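DUF2235 domain-containing protein (Pseudomonas aeruginosa, PDB 4O5P) probably hydrolyses phospholipids as a type VI secretion effector, with a catalytic domain of the alpha/beta-hydrolase clan and a C-terminal domain of the same effector family. Local coordinates at residues A[146-149]-A[150-154]; A[191-195]-A[196-200]; A[300-303]-A[304-307]; A[512-515]-A[516-520]. All coordinates share one frame; numbering follows the deposited sequence.

Contacts 1, 2 and 3 form a cluster in which local pairs, three to five residues apart along the chain, also meet one another, whereas contact 4 stands apart on helix 507-528, its centre about 34 Å from that of contact 1. Contact 1, on helix 139-162, is the hub. N147 OD1 lies 3.2 Å from R199 CD of contact 2, and I146 CD1 packs 3.5 Å from W301 CE3 of contact 3. W249 is touched by side chains of all three. I146 and W301 also lie near, without touching, a GxSxG pattern that is consistent with the nucleophile elbow of an alpha/beta-hydrolase.

Contact 1 of 4, residues A[146-149]-A[150-154]; sequences INWG and LVQLV
W148 and Q152 lie one turn apart on helix 139-162, an i to i+4 pair in which a side-chain amide stacks on an indole. The planes of the two groups are 8° apart, close to parallel. Q152 NE2 sits 3.4 Å above the plane of the W148 ring, displaced toward its rim, while Q152 CG makes a CH-pi contact, 3.5 Å from the centroid of the six-membered ring of W148 and almost on its normal. The bend that lays the amide down comes at chi2 of Q152 (-41°), which folds the chain back over the ring.

That same fold brings the amide to the backbone. Q152 NE2 donates to W148 O at 3.2 Å, from above the carbonyl plane, with the acceptor in the plane of the amide. Since Q152 N also donates to W148 O, at 2.9 Å, one carbonyl takes two bonds from a single residue, and this together with the stack sets the rotation of the amide.

Further out, D125 accepts from W148 NE1, F123 meets the indole edge-to-face, and Y114 of strand 111-116 touches both W148 and Q152. V151 packs on L174 and M178 of helix 168-178, which W148 also touches through V171. The buried N147 OD1 has no hydrogen-bonding partner in the model; it rests 3.7 Å from L150 CD1.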
# COMPACT_ATOMS: atom_id res chain seq x y z
N ILE A 146 3.21 -4.92 10.47
CA ILE A 146 3.02 -3.90 11.50
C ILE A 146 3.60 -4.37 12.84
O ILE A 146 4.36 -3.66 13.50
CB ILE A 146 1.52 -3.55 11.67
CG1 ILE A 146 0.97 -2.97 10.36
CG2 ILE A 146 1.32 -2.52 12.77
CD1 ILE A 146 -0.52 -3.12 10.23
N ASN A 147 3.28 -5.60 13.23
CA ASN A 147 3.75 -6.10 14.52
C ASN A 147 5.26 -6.33 14.58
O ASN A 147 5.89 -6.08 15.62
CB ASN A 147 2.94 -7.34 14.95
CG ASN A 147 1.53 -6.97 15.39
OD1 ASN A 147 1.32 -5.90 15.93
ND2 ASN A 147 0.55 -7.86 15.14
N TRP A 148 5.84 -6.79 13.47
CA TRP A 148 7.29 -6.85 13.31
C TRP A 148 7.87 -5.46 13.56
O TRP A 148 8.84 -5.31 14.29
CB TRP A 148 7.63 -7.26 11.87
CG TRP A 148 9.11 -7.42 11.62
CD1 TRP A 148 9.87 -8.53 11.88
CD2 TRP A 148 10.00 -6.45 11.04
NE1 TRP A 148 11.17 -8.31 11.51
CE2 TRP A 148 11.28 -7.04 10.99
CE3 TRP A 148 9.85 -5.14 10.59
CZ2 TRP A 148 12.40 -6.36 10.51
CZ3 TRP A 148 10.95 -4.47 10.10
CH2 TRP A 148 12.21 -5.08 10.06
N GLY A 149 7.24 -4.46 12.95
CA GLY A 149 7.64 -3.07 13.12
C GLY A 149 7.68 -2.68 14.58
O GLY A 149 8.69 -2.16 15.06
N LEU A 150 6.58 -2.94 15.29
CA LEU A 150 6.55 -2.70 16.74
C LEU A 150 7.71 -3.39 17.48
O LEU A 150 8.39 -2.76 18.28
CB LEU A 150 5.18 -3.08 17.33
CG LEU A 150 4.04 -2.15 16.90
CD1 LEU A 150 2.68 -2.72 17.26
CD2 LEU A 150 4.23 -0.77 17.53
N VAL A 151 7.95 -4.67 17.16
CA VAL A 151 9.05 -5.42 17.78
C VAL A 151 10.41 -4.76 17.56
O VAL A 151 11.24 -4.74 18.47
CB VAL A 151 9.08 -6.89 17.28
CG1 VAL A 151 10.29 -7.64 17.84
CG2 VAL A 151 7.78 -7.59 17.66
N GLN A 152 10.62 -4.20 16.36
CA GLN A 152 11.92 -3.58 16.05
C GLN A 152 12.30 -2.44 17.00
O GLN A 152 13.49 -2.17 17.20
CB GLN A 152 11.96 -3.09 14.61
CG GLN A 152 11.78 -4.20 13.61
CD GLN A 152 12.54 -5.45 14.00
OE1 GLN A 152 13.77 -5.48 13.95
NE2 GLN A 152 11.81 -6.47 14.41
N LEU A 153 11.29 -1.78 17.56
CA LEU A 153 11.48 -0.72 18.53
C LEU A 153 12.04 -1.32 19.82
O LEU A 153 12.95 -0.76 20.47
CB LEU A 153 10.14 -0.05 18.83
CG LEU A 153 9.37 0.69 17.72
CD1 LEU A 153 8.23 1.47 18.35
CD2 LEU A 153 10.27 1.62 16.91
N VAL A 154 11.46 -2.46 20.19
CA VAL A 154 11.90 -3.20 21.35
C VAL A 154 13.37 -3.57 21.13
O VAL A 154 14.20 -3.38 22.02
CB VAL A 154 11.04 -4.46 21.60
CG1 VAL A 154 11.72 -5.39 22.60
CG2 VAL A 154 9.66 -4.09 22.09

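Contact 2 of 4, residues A[191-195]-A[196-200]; sequences LLENG and EKKRR
N194 and K197 cross at an angle where the chain enters helix 195-219, with N194 as the N-cap. CG of N194 is anti to the backbone N (chi1 -176°), which turns the amide toward the first turn. N194 OD1 accepts from K197 N at 3.1 Å along a nearly straight N-H...O line (174°), although the donor stands well above the plane of the amide. The aliphatic part of K197 crosses the N194 amide, its CG 3.7 Å from N194 CG.

E193 and K198 form a second oblique pair. The glutamate runs out extended beyond CG, while the lysine bends at chi3 (68°) to meet it. K198 NZ and E193 OE1 make a salt bridge that is very short at 2.5 Å, and K198 NZ also donates to S179 O.

The guanidinium of R199 instead folds back over the start of its own helix. G195 C lies 3.2 Å above one face of the R199 group, displaced toward its rim, and E196 N sits over that same face. R199 NH2 has its salt bridge with E252, and W249 makes a cation-pi contact with the group.

Chemically, the side-chain carbonyl of N194 gives K197 N the acceptor that a preceding helical turn would otherwise supply, and the carboxylate of E193 near that helix N-terminus would probably be stabilised as an anion.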
# COMPACT_ATOMS: atom_id res chain seq x y z
N LEU A 191 -13.23 -16.73 13.88
CA LEU A 191 -12.38 -16.73 15.05
C LEU A 191 -11.87 -15.32 15.29
O LEU A 191 -10.95 -14.86 14.60
CB LEU A 191 -11.21 -17.71 14.91
CG LEU A 191 -10.21 -17.60 16.07
CD1 LEU A 191 -10.76 -18.24 17.34
CD2 LEU A 191 -8.84 -18.16 15.69
N LEU A 192 -12.46 -14.64 16.26
CA LEU A 192 -12.10 -13.24 16.49
C LEU A 192 -11.26 -13.05 17.75
O LEU A 192 -11.65 -13.47 18.85
CB LEU A 192 -13.36 -12.36 16.54
CG LEU A 192 -13.11 -10.85 16.41
CD1 LEU A 192 -12.38 -10.56 15.09
CD2 LEU A 192 -14.42 -10.07 16.50
N GLU A 193 -10.11 -12.41 17.60
CA GLU A 193 -9.27 -12.08 18.74
C GLU A 193 -9.05 -10.56 18.81
O GLU A 193 -9.08 -9.86 17.80
CB GLU A 193 -7.94 -12.84 18.69
CG GLU A 193 -8.06 -14.37 18.80
CD GLU A 193 -6.71 -15.08 18.70
OE1 GLU A 193 -5.68 -14.40 18.53
OE2 GLU A 193 -6.68 -16.33 18.78
N ASN A 194 -8.84 -10.06 20.02
CA ASN A 194 -8.66 -8.63 20.25
C ASN A 194 -7.18 -8.25 20.07
O ASN A 194 -6.35 -8.52 20.95
CB ASN A 194 -9.14 -8.28 21.67
CG ASN A 194 -9.07 -6.80 21.97
OD1 ASN A 194 -8.09 -6.13 21.65
ND2 ASN A 194 -10.11 -6.27 22.59
N GLY A 195 -6.88 -7.62 18.94
CA GLY A 195 -5.52 -7.23 18.61
C GLY A 195 -4.81 -6.37 19.65
O GLY A 195 -3.64 -6.62 19.97
N GLU A 196 -5.51 -5.38 20.18
CA GLU A 196 -4.92 -4.49 21.18
C GLU A 196 -4.42 -5.30 22.38
O GLU A 196 -3.24 -5.20 22.78
CB GLU A 196 -5.95 -3.44 21.62
CG GLU A 196 -5.35 -2.25 22.36
CD GLU A 196 -6.38 -1.18 22.72
OE1 GLU A 196 -7.56 -1.32 22.34
OE2 GLU A 196 -5.99 -0.19 23.39
N LYS A 197 -5.30 -6.13 22.92
CA LYS A 197 -4.96 -6.95 24.08
C LYS A 197 -3.76 -7.85 23.80
O LYS A 197 -2.84 -7.94 24.62
CB LYS A 197 -6.15 -7.80 24.52
CG LYS A 197 -7.26 -7.01 25.17
CD LYS A 197 -8.39 -7.95 25.62
CE LYS A 197 -9.51 -7.17 26.33
NZ LYS A 197 -9.07 -6.54 27.61
N LYS A 198 -3.78 -8.51 22.64
CA LYS A 198 -2.72 -9.46 22.30
C LYS A 198 -1.36 -8.78 22.12
O LYS A 198 -0.34 -9.30 22.56
CB LYS A 198 -3.10 -10.27 21.06
CG LYS A 198 -4.33 -11.14 21.28
CD LYS A 198 -4.39 -12.27 20.28
CE LYS A 198 -3.29 -13.28 20.49
NZ LYS A 198 -3.36 -14.35 19.46
N ARG A 199 -1.36 -7.62 21.46
CA ARG A 199 -0.13 -6.85 21.25
C ARG A 199 0.46 -6.36 22.58
O ARG A 199 1.67 -6.49 22.84
CB ARG A 199 -0.40 -5.65 20.33
CG ARG A 199 -0.81 -6.04 18.91
CD ARG A 199 -0.85 -4.84 17.99
NE ARG A 199 -1.95 -3.91 18.25
CZ ARG A 199 -3.19 -4.04 17.76
NH1 ARG A 199 -3.51 -5.07 16.99
NH2 ARG A 199 -4.12 -3.13 18.05
N ARG A 200 -0.41 -5.80 23.42
CA ARG A 200 0.07 -5.32 24.73
C ARG A 200 0.63 -6.46 25.58
O ARG A 200 1.74 -6.36 26.10
CB ARG A 200 -1.02 -4.60 25.52
CG ARG A 200 -0.52 -4.06 26.85
CD ARG A 200 -1.57 -3.24 27.57
NE ARG A 200 -1.93 -2.03 26.84
CZ ARG A 200 -1.19 -0.91 26.83
NH1 ARG A 200 -0.04 -0.85 27.49
NH2 ARG A 200 -1.61 0.14 26.15

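Contact 3 of 4, residues A[300-303]-A[304-307]; sequences DWAD and DTMR
T305 reaches back four residues to W301, and its hydroxyl supplies the first of two direct hydrogen bonds that shape this turn. T305 OG1 donates to W301 O over a very short 2.5 Å. It gets there because OG1 lies between the backbone N and the carbonyl carbon (chi1 57°), which places the hydroxyl against the carbonyl of W301. The second bond is between backbones: T305 N donates to A302 O at 3.1 Å, approaching from well above the carbonyl plane, and closes a type II beta turn with D303 and D304 at its corners; the positive phi of D304 (57°) belongs to the third position of that turn.

Water adds a third, bridging link. It donates to A302 O at 2.9 Å and accepts from M306 N at 3.3 Å, so the carbonyl of A302 serves both the turn and the solvent molecule.

Apolar contact comes from M306, a selenomethionine bent at chi2 and chi3. The end of its chain approaches A302 CB, with M306 CE at 3.7 Å, and the same CE is 3.8 Å from W301 CZ3. A302 CB itself sits over one face of the W301 ring, displaced toward its rim.

The turn follows strand 294-299 in the catalytic domain. W301 packs against A241, A245 and W249 of helix 238-254 and against E143 and I146 of helix 139-162, while M306 touches D347 of strand 346-353.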
# COMPACT_ATOMS: atom_id res chain seq x y z
N ASP A 300 -8.75 -6.16 7.29
CA ASP A 300 -9.41 -6.03 8.59
C ASP A 300 -8.66 -5.10 9.57
O ASP A 300 -9.28 -4.29 10.27
CB ASP A 300 -9.73 -7.40 9.22
CG ASP A 300 -8.52 -8.32 9.33
OD1 ASP A 300 -7.37 -7.84 9.23
OD2 ASP A 300 -8.71 -9.54 9.53
N TRP A 301 -7.33 -5.17 9.58
CA TRP A 301 -6.58 -4.36 10.55
C TRP A 301 -6.63 -2.87 10.23
O TRP A 301 -6.34 -2.03 11.10
CB TRP A 301 -5.13 -4.85 10.66
CG TRP A 301 -4.42 -4.98 9.35
CD1 TRP A 301 -4.22 -6.14 8.66
CD2 TRP A 301 -3.82 -3.94 8.58
NE1 TRP A 301 -3.53 -5.88 7.50
CE2 TRP A 301 -3.26 -4.53 7.43
CE3 TRP A 301 -3.70 -2.55 8.75
CZ2 TRP A 301 -2.61 -3.79 6.45
CZ3 TRP A 301 -3.04 -1.82 7.77
CH2 TRP A 301 -2.50 -2.44 6.64
N ALA A 302 -7.00 -2.56 8.99
CA ALA A 302 -6.99 -1.20 8.47
C ALA A 302 -8.27 -0.41 8.78
O ALA A 302 -8.26 0.83 8.73
CB ALA A 302 -6.76 -1.20 6.95
N ASP A 303 -9.36 -1.13 9.07
CA ASP A 303 -10.62 -0.50 9.47
C ASP A 303 -10.38 0.39 10.67
O ASP A 303 -9.79 -0.06 11.66
CB ASP A 303 -11.66 -1.56 9.80
CG ASP A 303 -12.09 -2.34 8.59
OD1 ASP A 303 -12.45 -1.71 7.57
OD2 ASP A 303 -12.06 -3.58 8.63
N ASP A 304 -10.81 1.64 10.57
CA ASP A 304 -10.66 2.63 11.65
C ASP A 304 -9.22 2.87 12.12
O ASP A 304 -9.00 3.49 13.15
CB ASP A 304 -11.56 2.29 12.83
CG ASP A 304 -13.03 2.27 12.45
OD1 ASP A 304 -13.39 2.78 11.36
OD2 ASP A 304 -13.84 1.74 13.25
N THR A 305 -8.25 2.42 11.34
CA THR A 305 -6.84 2.66 11.67
C THR A 305 -6.08 3.46 10.59
O THR A 305 -4.88 3.69 10.70
CB THR A 305 -6.11 1.34 12.02
OG1 THR A 305 -6.22 0.42 10.93
CG2 THR A 305 -6.72 0.71 13.27
N MSE A 306 -6.78 3.90 9.56
CA MSE A 306 -6.14 4.73 8.55
C MSE A 306 -6.12 6.18 9.00
O MSE A 306 -5.25 6.96 8.59
CB MSE A 306 -6.85 4.59 7.21
CG MSE A 306 -6.73 3.19 6.59
SE MSE A 306 -4.84 2.76 6.31
CE MSE A 306 -4.58 1.66 7.89
N ARG A 307 -7.12 6.54 9.79
CA ARG A 307 -7.24 7.88 10.35
C ARG A 307 -5.96 8.21 11.11
O ARG A 307 -5.55 7.45 11.99
CB ARG A 307 -8.42 7.89 11.30
CG ARG A 307 -8.84 9.25 11.77
CD ARG A 307 -9.74 9.14 13.00
NE ARG A 307 -9.84 10.45 13.63
CZ ARG A 307 -10.69 11.39 13.24
NH1 ARG A 307 -11.56 11.13 12.25
NH2 ARG A 307 -10.69 12.57 13.85
O HOH W 1 -9.70 3.27 8.25

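Contact 4 of 4, residues A[512-515]-A[516-520]; sequences AWEA and LHKRR
E514 and K518 meet one turn apart on helix 507-528, at the loose side of a contact whose tight part is formed by L516 and the helix backbone. On the packed side, L516 CG lies 3.4 Å from A512 O, and the L516 side chain touches W544 and N547 of helix 538-550. A512 touches N547 as well. Beneath this runs regular alpha-helical bonding, of which L516 N to A512 O (2.9 Å) and R519 N to A515 O (3.0 Å) are the straightest. H517 turns elsewhere, and its NE2 donates to R561 O.

The charged pair lies toward solvent, where K518 is exposed. K518 NZ reaches E514 OE2 at 2.8 Å, a salt bridge made on the anti side of the carboxylate and 18° out of its plane. Both chains bend to make it: E514 folds at chi2 (54°), and K518 curls at chi3 and chi4, so that its ammonium also comes to 3.4 Å from E514 CG. The two side chains cross obliquely.

The i to i+4 E514-K518 bridge toward solvent and A512 and L516 against helix 538-550 are consistent with an amphipathic helix, here in the C-terminal domain.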
# COMPACT_ATOMS: atom_id res chain seq x y z
N ALA A 512 10.02 -21.36 -19.39
CA ALA A 512 11.22 -21.83 -18.70
C ALA A 512 11.42 -21.14 -17.35
O ALA A 512 11.35 -21.79 -16.30
CB ALA A 512 12.45 -21.63 -19.59
N TRP A 513 11.66 -19.83 -17.38
CA TRP A 513 11.80 -19.04 -16.15
C TRP A 513 10.69 -19.36 -15.16
O TRP A 513 10.96 -19.55 -13.97
CB TRP A 513 11.78 -17.53 -16.46
CG TRP A 513 13.09 -16.96 -16.94
CD1 TRP A 513 13.36 -16.46 -18.19
CD2 TRP A 513 14.30 -16.81 -16.18
NE1 TRP A 513 14.66 -16.02 -18.25
CE2 TRP A 513 15.26 -16.23 -17.03
CE3 TRP A 513 14.66 -17.12 -14.87
CZ2 TRP A 513 16.55 -15.94 -16.61
CZ3 TRP A 513 15.95 -16.85 -14.46
CH2 TRP A 513 16.88 -16.27 -15.32
N GLU A 514 9.45 -19.41 -15.63
CA GLU A 514 8.35 -19.74 -14.71
C GLU A 514 8.50 -21.11 -14.03
O GLU A 514 8.41 -21.21 -12.80
CB GLU A 514 6.99 -19.60 -15.40
CG GLU A 514 5.82 -20.15 -14.58
CD GLU A 514 5.71 -19.59 -13.17
OE1 GLU A 514 6.17 -18.45 -12.91
OE2 GLU A 514 5.16 -20.29 -12.30
N ALA A 515 8.75 -22.17 -14.80
CA ALA A 515 8.85 -23.50 -14.20
C ALA A 515 10.06 -23.64 -13.26
O ALA A 515 9.97 -24.29 -12.20
CB ALA A 515 8.84 -24.58 -15.28
N LEU A 516 11.18 -23.00 -13.64
CA LEU A 516 12.37 -22.96 -12.78
C LEU A 516 12.07 -22.24 -11.46
O LEU A 516 12.46 -22.69 -10.38
CB LEU A 516 13.53 -22.23 -13.48
CG LEU A 516 14.14 -22.86 -14.73
CD1 LEU A 516 15.17 -21.94 -15.38
CD2 LEU A 516 14.76 -24.20 -14.37
N HIS A 517 11.38 -21.11 -11.57
CA HIS A 517 10.97 -20.32 -10.41
C HIS A 517 10.09 -21.16 -9.51
O HIS A 517 10.32 -21.23 -8.31
CB HIS A 517 10.22 -19.06 -10.87
CG HIS A 517 9.97 -18.06 -9.78
ND1 HIS A 517 8.81 -18.04 -9.04
CD2 HIS A 517 10.73 -17.04 -9.32
CE1 HIS A 517 8.87 -17.05 -8.16
NE2 HIS A 517 10.02 -16.42 -8.31
N LYS A 518 9.09 -21.81 -10.10
CA LYS A 518 8.13 -22.65 -9.39
C LYS A 518 8.87 -23.68 -8.53
O LYS A 518 8.73 -23.70 -7.29
CB LYS A 518 7.21 -23.35 -10.39
CG LYS A 518 5.91 -23.91 -9.81
CD LYS A 518 4.99 -24.53 -10.89
CE LYS A 518 4.28 -23.47 -11.74
NZ LYS A 518 5.04 -22.97 -12.94
N ARG A 519 9.70 -24.49 -9.19
CA ARG A 519 10.49 -25.50 -8.47
C ARG A 519 11.37 -24.89 -7.37
O ARG A 519 11.33 -25.34 -6.21
CB ARG A 519 11.33 -26.32 -9.46
CG ARG A 519 12.21 -27.36 -8.80
CD ARG A 519 11.40 -28.41 -8.05
NE ARG A 519 12.26 -29.20 -7.17
CZ ARG A 519 11.89 -30.31 -6.53
NH1 ARG A 519 10.66 -30.79 -6.66
NH2 ARG A 519 12.77 -30.94 -5.76
N ARG A 520 12.13 -23.85 -7.71
CA ARG A 520 13.07 -23.24 -6.77
C ARG A 520 12.36 -22.68 -5.53
O ARG A 520 12.87 -22.76 -4.40
CB ARG A 520 13.86 -22.15 -7.48
CG ARG A 520 15.09 -21.68 -6.73
CD ARG A 520 16.02 -22.85 -6.46
NE ARG A 520 17.32 -22.67 -7.10
CZ ARG A 520 17.97 -23.64 -7.73
NH1 ARG A 520 19.15 -23.41 -8.29
NH2 ARG A 520 17.43 -24.85 -7.80